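Local coordinates for tudor domain-containing protein 1 (Homo sapiens, PDB 5M9N) that recognises arginine-methylated partners such as Piwi proteins through its Tudor domains and probably helps repress transposable elements in the germline during spermatogenesis, at residues A62-Q74 and C90-A102. Residues are numbered along the deposited sequence; the frame is centred on the assembly and turned at random.
Sequences AELQASLSKYCDQ and CAQFSEDDQWYRA
Cys72 SG stands anti to its own carbonyl carbon (chi1 -67°), which brings it over one face of the Trp99 indole, 3.7 Å from Trp99 CD2. Trp99 CG is likewise anti to its carbonyl carbon (chi1 -75°), and this turn sets the indole against the helix. The helix backbone places CB of Cys72 over the same face, 3.6 Å from the centroid of the five-membered ring, as a CH-pi contact. The disulfide from Cys72 to Cys132 ties the helix to strand 131-132. The opposite face of the indole carries CB of Gln92. The indole thus lies between Cys72 of the helix and Gln92 of the partner strand.

Next to this, Leu68 CD2 touches Cys90 SG at 3.4 Å. Cys90 SG also lies at the edge of the Tyr71 ring, near its plane, 4.0 Å from Tyr71 CE2. Tyr71 OH is hydrogen-bonded to Pro133 O.

Further toward the start of the helix, Leu64 CD2 sits over the centre of the Arg101 guanidinium, 3.4 Å from Arg101 NE. Arg101 NH2 forms a salt bridge with Asp119, and NH1 hydrogen-bonds to Leu138 O and Leu141 O. Leu68 CD1 packs on the aliphatic part of Arg101, 3.7 Å from Arg101 CG. A water lies between the backbones, placed to donate to Gln65 O (2.8 Å) and Trp99 O, though it has more acceptors in reach than protons.

Helix residues 62-73 cross strand 99-102 of the Tudor barrel at 102°. On the neighbouring part of the hairpin, Phe93 and Tyr100 pack on a modified side chain of the bound peptide. Apolar and sulfur-aromatic contacts, with the disulfide as a covalent tie, probably keep the helix fixed on the barrel, while Asp119 probably offsets the buried Arg101 charge.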
ATOM      1  N   ALA A  62       7.173  -0.993 -12.348  1.00 38.62           N
ATOM      2  CA  ALA A  62       6.698  -1.033 -13.715  1.00 38.50           C
ATOM      3  C   ALA A  62       7.152  -2.328 -14.334  1.00 37.67           C
ATOM      4  O   ALA A  62       6.466  -2.876 -15.155  1.00 37.08           O
ATOM      5  CB  ALA A  62       7.225   0.155 -14.530  1.00 40.17           C
ATOM      6  N   GLU A  63       8.319  -2.790 -13.923  1.00 38.44           N
ATOM      7  CA  GLU A  63       8.879  -4.073 -14.351  1.00 40.01           C
ATOM      8  C   GLU A  63       8.021  -5.262 -13.864  1.00 38.39           C
ATOM      9  O   GLU A  63       7.708  -6.188 -14.624  1.00 36.67           O
ATOM     10  CB  GLU A  63      10.320  -4.179 -13.838  1.00 43.16           C
ATOM     11  CG  GLU A  63      10.875  -5.583 -13.635  1.00 46.88           C
ATOM     12  CD  GLU A  63      12.392  -5.656 -13.727  1.00 51.55           C
ATOM     13  OE1 GLU A  63      13.091  -4.596 -13.675  1.00 53.79           O
ATOM     14  OE2 GLU A  63      12.888  -6.803 -13.875  1.00 57.06           O
ATOM     15  N   LEU A  64       7.631  -5.198 -12.602  1.00 37.11           N
ATOM     16  CA  LEU A  64       6.751  -6.238 -12.015  1.00 36.12           C
ATOM     17  C   LEU A  64       5.455  -6.309 -12.769  1.00 35.84           C
ATOM     18  O   LEU A  64       5.005  -7.370 -13.163  1.00 36.05           O
ATOM     19  CB  LEU A  64       6.489  -5.916 -10.552  1.00 35.76           C
ATOM     20  CG  LEU A  64       5.529  -6.820  -9.793  1.00 35.70           C
ATOM     21  CD1 LEU A  64       5.996  -8.264  -9.833  1.00 36.02           C
ATOM     22  CD2 LEU A  64       5.433  -6.326  -8.369  1.00 35.73           C
ATOM     23  N   GLN A  65       4.837  -5.163 -12.940  1.00 36.92           N
ATOM     24  CA  GLN A  65       3.602  -5.033 -13.686  1.00 38.54           C
ATOM     25  C   GLN A  65       3.697  -5.562 -15.113  1.00 38.13           C
ATOM     26  O   GLN A  65       2.753  -6.157 -15.598  1.00 38.21           O
ATOM     27  CB  GLN A  65       3.154  -3.571 -13.711  1.00 41.22           C
ATOM     28  CG  GLN A  65       2.922  -2.974 -12.304  1.00 42.59           C
ATOM     29  CD  GLN A  65       1.764  -3.659 -11.606  1.00 42.86           C
ATOM     30  OE1 GLN A  65       0.670  -3.669 -12.161  1.00 45.81           O
ATOM     31  NE2 GLN A  65       1.999  -4.261 -10.423  1.00 40.90           N
ATOM     32  N   ALA A  66       4.840  -5.372 -15.783  1.00 37.66           N
ATOM     33  CA  ALA A  66       5.025  -5.985 -17.103  1.00 36.89           C
ATOM     34  C   ALA A  66       5.079  -7.509 -16.994  1.00 35.48           C
ATOM     35  O   ALA A  66       4.494  -8.213 -17.823  1.00 33.87           O
ATOM     36  CB  ALA A  66       6.302  -5.461 -17.753  1.00 37.72           C
ATOM     37  N   SER A  67       5.794  -8.013 -15.987  1.00 34.12           N
ATOM     38  CA  SER A  67       5.886  -9.454 -15.804  1.00 34.46           C
ATOM     39  C   SER A  67       4.546 -10.066 -15.462  1.00 34.06           C
ATOM     40  O   SER A  67       4.200 -11.172 -15.913  1.00 34.34           O
ATOM     41  CB  SER A  67       6.846  -9.785 -14.698  1.00 34.24           C
ATOM     42  OG  SER A  67       8.102  -9.300 -15.000  1.00 34.61           O
ATOM     43  N   LEU A  68       3.785  -9.342 -14.659  1.00 33.95           N
ATOM     44  CA  LEU A  68       2.460  -9.831 -14.218  1.00 34.01           C
ATOM     45  C   LEU A  68       1.495  -9.955 -15.422  1.00 35.64           C
ATOM     46  O   LEU A  68       0.719 -10.880 -15.511  1.00 35.51           O
ATOM     47  CB  LEU A  68       1.888  -8.898 -13.151  1.00 32.99           C
ATOM     48  CG  LEU A  68       2.293  -9.201 -11.710  1.00 32.51           C
ATOM     49  CD1 LEU A  68       1.974  -8.017 -10.788  1.00 32.46           C
ATOM     50  CD2 LEU A  68       1.601 -10.472 -11.198  1.00 32.98           C
ATOM     51  N   SER A  69       1.573  -8.972 -16.311  1.00 37.77           N
ATOM     52  CA  SER A  69       0.757  -8.889 -17.511  1.00 39.93           C
ATOM     53  C   SER A  69       1.128 -10.023 -18.440  1.00 40.25           C
ATOM     54  O   SER A  69       0.268 -10.713 -18.956  1.00 42.88           O
ATOM     55  CB  SER A  69       1.050  -7.552 -18.216  1.00 41.63           C
ATOM     56  OG  SER A  69       0.502  -7.582 -19.530  1.00 45.55           O
ATOM     57  N   LYS A  70       2.418 -10.239 -18.629  1.00 39.39           N
ATOM     58  CA  LYS A  70       2.876 -11.334 -19.447  1.00 40.28           C
ATOM     59  C   LYS A  70       2.444 -12.699 -18.924  1.00 39.73           C
ATOM     60  O   LYS A  70       2.017 -13.564 -19.684  1.00 40.03           O
ATOM     61  CB  LYS A  70       4.389 -11.277 -19.518  1.00 41.83           C
ATOM     62  CG  LYS A  70       4.966 -12.337 -20.422  1.00 44.01           C
ATOM     63  CD  LYS A  70       6.452 -12.138 -20.573  1.00 45.51           C
ATOM     64  CE  LYS A  70       7.058 -13.255 -21.422  1.00 47.13           C
ATOM     65  NZ  LYS A  70       8.546 -13.085 -21.528  1.00 48.72           N
ATOM     66  N   TYR A  71       2.535 -12.862 -17.607  1.00 38.19           N
ATOM     67  CA  TYR A  71       2.268 -14.103 -16.947  1.00 37.67           C
ATOM     68  C   TYR A  71       0.771 -14.394 -16.948  1.00 39.23           C
ATOM     69  O   TYR A  71       0.365 -15.496 -17.337  1.00 39.47           O
ATOM     70  CB  TYR A  71       2.844 -14.083 -15.515  1.00 36.59           C
ATOM     71  CG  TYR A  71       2.197 -15.068 -14.564  1.00 35.63           C
ATOM     72  CD1 TYR A  71       2.564 -16.419 -14.550  1.00 35.77           C
ATOM     73  CD2 TYR A  71       1.202 -14.646 -13.689  1.00 34.91           C
ATOM     74  CE1 TYR A  71       1.944 -17.328 -13.679  1.00 35.89           C
ATOM     75  CE2 TYR A  71       0.563 -15.542 -12.816  1.00 34.50           C
ATOM     76  CZ  TYR A  71       0.946 -16.863 -12.790  1.00 35.05           C
ATOM     77  OH  TYR A  71       0.317 -17.695 -11.916  1.00 34.47           O
ATOM     78  N   CYS A  72      -0.038 -13.426 -16.514  1.00 40.15           N
ATOM     79  CA  CYS A  72      -1.484 -13.629 -16.470  1.00 42.05           C
ATOM     80  C   CYS A  72      -2.095 -13.846 -17.844  1.00 43.58           C
ATOM     81  O   CYS A  72      -3.043 -14.606 -17.958  1.00 43.46           O
ATOM     82  CB  CYS A  72      -2.203 -12.496 -15.730  1.00 43.22           C
ATOM     83  SG  CYS A  72      -1.799 -12.468 -13.964  1.00 43.84           S
ATOM     84  N   ASP A  73      -1.502 -13.262 -18.893  1.00 45.79           N
ATOM     85  CA  ASP A  73      -1.969 -13.529 -20.274  1.00 48.48           C
ATOM     86  C   ASP A  73      -1.824 -14.965 -20.771  1.00 48.50           C
ATOM     87  O   ASP A  73      -2.535 -15.366 -21.686  1.00 50.12           O
ATOM     88  CB  ASP A  73      -1.315 -12.558 -21.267  1.00 50.02           C
ATOM     89  CG  ASP A  73      -1.810 -11.141 -21.085  1.00 51.62           C
ATOM     90  OD1 ASP A  73      -2.725 -10.884 -20.276  1.00 52.83           O
ATOM     91  OD2 ASP A  73      -1.260 -10.241 -21.712  1.00 56.05           O
ATOM     92  N   GLN A  74      -0.920 -15.731 -20.181  1.00 48.71           N
ATOM     93  CA  GLN A  74      -0.722 -17.117 -20.545  1.00 50.39           C
ATOM     94  C   GLN A  74      -1.576 -18.086 -19.790  1.00 52.61           C
ATOM     95  O   GLN A  74      -1.554 -19.292 -20.097  1.00 53.93           O
ATOM     96  CB  GLN A  74       0.702 -17.508 -20.325  1.00 50.82           C
ATOM     97  CG  GLN A  74       1.619 -16.774 -21.266  1.00 52.18           C
ATOM     98  CD  GLN A  74       3.026 -17.159 -20.972  1.00 54.23           C
ATOM     99  OE1 GLN A  74       3.494 -18.188 -21.442  1.00 57.94           O
ATOM    100  NE2 GLN A  74       3.703 -16.368 -20.145  1.00 54.33           N
ATOM    101  N   CYS A  90      -2.974 -12.630  -8.126  1.00 27.15           N
ATOM    102  CA  CYS A  90      -3.052 -11.515  -9.089  1.00 27.14           C
ATOM    103  C   CYS A  90      -4.507 -11.085  -9.194  1.00 26.59           C
ATOM    104  O   CYS A  90      -5.423 -11.929  -9.150  1.00 26.42           O
ATOM    105  CB  CYS A  90      -2.489 -11.911 -10.449  1.00 28.03           C
ATOM    106  SG  CYS A  90      -0.886 -12.717 -10.408  1.00 29.84           S
ATOM    107  N   ALA A  91      -4.713  -9.774  -9.204  1.00 25.47           N
ATOM    108  CA  ALA A  91      -5.990  -9.128  -9.358  1.00 25.13           C
ATOM    109  C   ALA A  91      -5.901  -8.078 -10.471  1.00 25.62           C
ATOM    110  O   ALA A  91      -4.910  -7.302 -10.520  1.00 24.59           O
ATOM    111  CB  ALA A  91      -6.359  -8.466  -8.074  1.00 24.76           C
ATOM    112  N   GLN A  92      -6.921  -8.041 -11.342  1.00 26.07           N
ATOM    113  CA  GLN A  92      -6.971  -7.059 -12.424  1.00 26.79           C
ATOM    114  C   GLN A  92      -7.765  -5.825 -11.982  1.00 26.83           C
ATOM    115  O   GLN A  92      -8.986  -5.882 -11.763  1.00 26.95           O
ATOM    116  CB  GLN A  92      -7.636  -7.748 -13.622  1.00 27.75           C
ATOM    117  CG  GLN A  92      -7.504  -7.064 -14.925  1.00 28.41           C
ATOM    118  CD  GLN A  92      -8.121  -7.868 -16.045  1.00 29.23           C
ATOM    119  OE1 GLN A  92      -8.844  -8.867 -15.831  1.00 30.04           O
ATOM    120  NE2 GLN A  92      -7.905  -7.422 -17.215  1.00 30.00           N
ATOM    121  N   PHE A  93      -7.057  -4.734 -11.782  1.00 26.71           N
ATOM    122  CA  PHE A  93      -7.591  -3.487 -11.245  1.00 27.19           C
ATOM    123  C   PHE A  93      -8.698  -2.957 -12.121  1.00 28.37           C
ATOM    124  O   PHE A  93      -8.588  -2.999 -13.332  1.00 28.46           O
ATOM    125  CB  PHE A  93      -6.405  -2.479 -11.122  1.00 27.39           C
ATOM    126  CG  PHE A  93      -6.742  -1.147 -10.492  1.00 27.51           C
ATOM    127  CD1 PHE A  93      -7.674  -1.032  -9.459  1.00 27.31           C
ATOM    128  CD2 PHE A  93      -6.029  -0.018 -10.872  1.00 27.75           C
ATOM    129  CE1 PHE A  93      -7.940   0.189  -8.868  1.00 27.54           C
ATOM    130  CE2 PHE A  93      -6.291   1.207 -10.297  1.00 27.92           C
ATOM    131  CZ  PHE A  93      -7.231   1.318  -9.291  1.00 28.11           C
ATOM    132  N   SER A  94      -9.807  -2.516 -11.516  1.00 28.98           N
ATOM    133  CA  SER A  94     -10.947  -2.128 -12.316  1.00 30.49           C
ATOM    134  C   SER A  94     -10.665  -0.907 -13.210  1.00 31.90           C
ATOM    135  O   SER A  94     -11.230  -0.819 -14.283  1.00 31.24           O
ATOM    136  CB  SER A  94     -12.162  -1.801 -11.476  1.00 30.49           C
ATOM    137  OG  SER A  94     -11.795  -0.824 -10.550  1.00 29.92           O
ATOM    138  N   GLU A  95      -9.879   0.028 -12.705  1.00 33.15           N
ATOM    139  CA  GLU A  95      -9.699   1.332 -13.397  1.00 35.78           C
ATOM    140  C   GLU A  95      -8.755   1.312 -14.614  1.00 35.60           C
ATOM    141  O   GLU A  95      -8.849   2.186 -15.457  1.00 36.55           O
ATOM    142  CB  GLU A  95      -9.175   2.386 -12.434  1.00 37.47           C
ATOM    143  CG  GLU A  95     -10.106   2.886 -11.338  1.00 39.62           C
ATOM    144  CD  GLU A  95      -9.416   3.999 -10.514  1.00 41.92           C
ATOM    145  OE1 GLU A  95      -9.036   5.040 -11.093  1.00 44.78           O
ATOM    146  OE2 GLU A  95      -9.234   3.859  -9.288  1.00 43.09           O
ATOM    147  N   ASP A  96      -7.821   0.368 -14.692  1.00 34.34           N
ATOM    148  CA  ASP A  96      -6.930   0.290 -15.870  1.00 34.18           C
ATOM    149  C   ASP A  96      -6.835  -1.136 -16.444  1.00 33.71           C
ATOM    150  O   ASP A  96      -6.171  -1.346 -17.432  1.00 32.97           O
ATOM    151  CB  ASP A  96      -5.507   0.814 -15.499  1.00 33.77           C
ATOM    152  CG  ASP A  96      -4.795  -0.053 -14.446  1.00 32.67           C
ATOM    153  OD1 ASP A  96      -5.385  -1.074 -14.015  1.00 31.29           O
ATOM    154  OD2 ASP A  96      -3.655   0.251 -14.023  1.00 31.76           O
ATOM    155  N   ASP A  97      -7.427  -2.129 -15.773  1.00 32.61           N
ATOM    156  CA  ASP A  97      -7.408  -3.527 -16.252  1.00 32.59           C
ATOM    157  C   ASP A  97      -6.063  -4.158 -16.322  1.00 32.46           C
ATOM    158  O   ASP A  97      -5.902  -5.182 -16.976  1.00 32.82           O
ATOM    159  CB  ASP A  97      -8.153  -3.684 -17.593  1.00 33.88           C
ATOM    160  CG  ASP A  97      -9.622  -3.470 -17.433  1.00 34.14           C
ATOM    161  OD1 ASP A  97     -10.175  -3.968 -16.419  1.00 33.46           O
ATOM    162  OD2 ASP A  97     -10.240  -2.833 -18.313  1.00 35.03           O
ATOM    163  N   GLN A  98      -5.119  -3.609 -15.553  1.00 31.83           N
ATOM    164  CA  GLN A  98      -3.807  -4.158 -15.466  1.00 31.73           C
ATOM    165  C   GLN A  98      -3.816  -5.047 -14.251  1.00 29.98           C
ATOM    166  O   GLN A  98      -4.644  -4.866 -13.404  1.00 29.01           O
ATOM    167  CB  GLN A  98      -2.813  -3.035 -15.300  1.00 32.97           C
ATOM    168  CG  GLN A  98      -2.854  -2.034 -16.444  1.00 35.20           C
ATOM    169  CD  GLN A  98      -2.812  -2.699 -17.804  1.00 37.68           C
ATOM    170  OE1 GLN A  98      -3.822  -2.757 -18.504  1.00 40.95           O
ATOM    171  NE2 GLN A  98      -1.667  -3.270 -18.165  1.00 38.66           N
ATOM    172  N   TRP A  99      -2.826  -5.928 -14.194  1.00 28.91           N
ATOM    173  CA  TRP A  99      -2.673  -6.946 -13.196  1.00 28.09           C
ATOM    174  C   TRP A  99      -1.710  -6.458 -12.086  1.00 26.65           C
ATOM    175  O   TRP A  99      -0.662  -5.896 -12.371  1.00 26.10           O
ATOM    176  CB  TRP A  99      -2.147  -8.199 -13.844  1.00 28.60           C
ATOM    177  CG  TRP A  99      -3.250  -8.893 -14.647  1.00 29.16           C
ATOM    178  CD1 TRP A  99      -3.436  -8.806 -16.018  1.00 30.10           C
ATOM    179  CD2 TRP A  99      -4.284  -9.731 -14.163  1.00 29.37           C
ATOM    180  NE1 TRP A  99      -4.498  -9.539 -16.399  1.00 30.03           N
ATOM    181  CE2 TRP A  99      -5.051 -10.129 -15.294  1.00 30.16           C
ATOM    182  CE3 TRP A  99      -4.641 -10.220 -12.897  1.00 29.14           C
ATOM    183  CZ2 TRP A  99      -6.141 -10.975 -15.194  1.00 30.58           C
ATOM    184  CZ3 TRP A  99      -5.752 -11.046 -12.789  1.00 29.62           C
ATOM    185  CH2 TRP A  99      -6.489 -11.439 -13.948  1.00 30.24           C
ATOM    186  N   TYR A 100      -2.113  -6.680 -10.847  1.00 24.89           N
ATOM    187  CA  TYR A 100      -1.392  -6.219  -9.656  1.00 24.29           C
ATOM    188  C   TYR A 100      -1.328  -7.341  -8.662  1.00 23.79           C
ATOM    189  O   TYR A 100      -2.160  -8.254  -8.726  1.00 23.46           O
ATOM    190  CB  TYR A 100      -2.099  -4.983  -9.076  1.00 24.06           C
ATOM    191  CG  TYR A 100      -2.032  -3.758  -9.973  1.00 24.74           C
ATOM    192  CD1 TYR A 100      -0.989  -2.863  -9.927  1.00 24.96           C
ATOM    193  CD2 TYR A 100      -3.020  -3.529 -10.894  1.00 25.34           C
ATOM    194  CE1 TYR A 100      -0.917  -1.768 -10.838  1.00 25.63           C
ATOM    195  CE2 TYR A 100      -3.004  -2.470 -11.744  1.00 25.89           C
ATOM    196  CZ  TYR A 100      -1.934  -1.579 -11.731  1.00 26.01           C
ATOM    197  OH  TYR A 100      -2.038  -0.551 -12.592  1.00 26.56           O
ATOM    198  N   ARG A 101      -0.415  -7.248  -7.700  1.00 23.32           N
ATOM    199  CA  ARG A 101      -0.382  -8.200  -6.584  1.00 23.22           C
ATOM    200  C   ARG A 101      -1.414  -7.824  -5.519  1.00 22.84           C
ATOM    201  O   ARG A 101      -1.659  -6.654  -5.177  1.00 21.85           O
ATOM    202  CB  ARG A 101       1.025  -8.336  -6.047  1.00 23.26           C
ATOM    203  CG  ARG A 101       2.003  -8.730  -7.130  1.00 23.45           C
ATOM    204  CD  ARG A 101       3.347  -9.060  -6.610  1.00 23.65           C
ATOM    205  NE  ARG A 101       3.927  -8.004  -5.772  1.00 23.64           N
ATOM    206  CZ  ARG A 101       5.156  -8.026  -5.315  1.00 23.96           C
ATOM    207  NH1 ARG A 101       5.980  -9.013  -5.586  1.00 24.57           N
ATOM    208  NH2 ARG A 101       5.584  -7.051  -4.564  1.00 24.13           N
ATOM    209  N   ALA A 102      -2.134  -8.840  -5.030  1.00 23.04           N
ATOM    210  CA  ALA A 102      -3.234  -8.527  -4.177  1.00 23.32           C
ATOM    211  C   ALA A 102      -3.422  -9.608  -3.099  1.00 24.14           C
ATOM    212  O   ALA A 102      -3.197 -10.773  -3.365  1.00 24.34           O
ATOM    213  CB  ALA A 102      -4.495  -8.382  -4.965  1.00 23.49           C
TER
HETATM  214  O   HOH W   1       0.253  -4.968 -14.936  1.00 45.93           O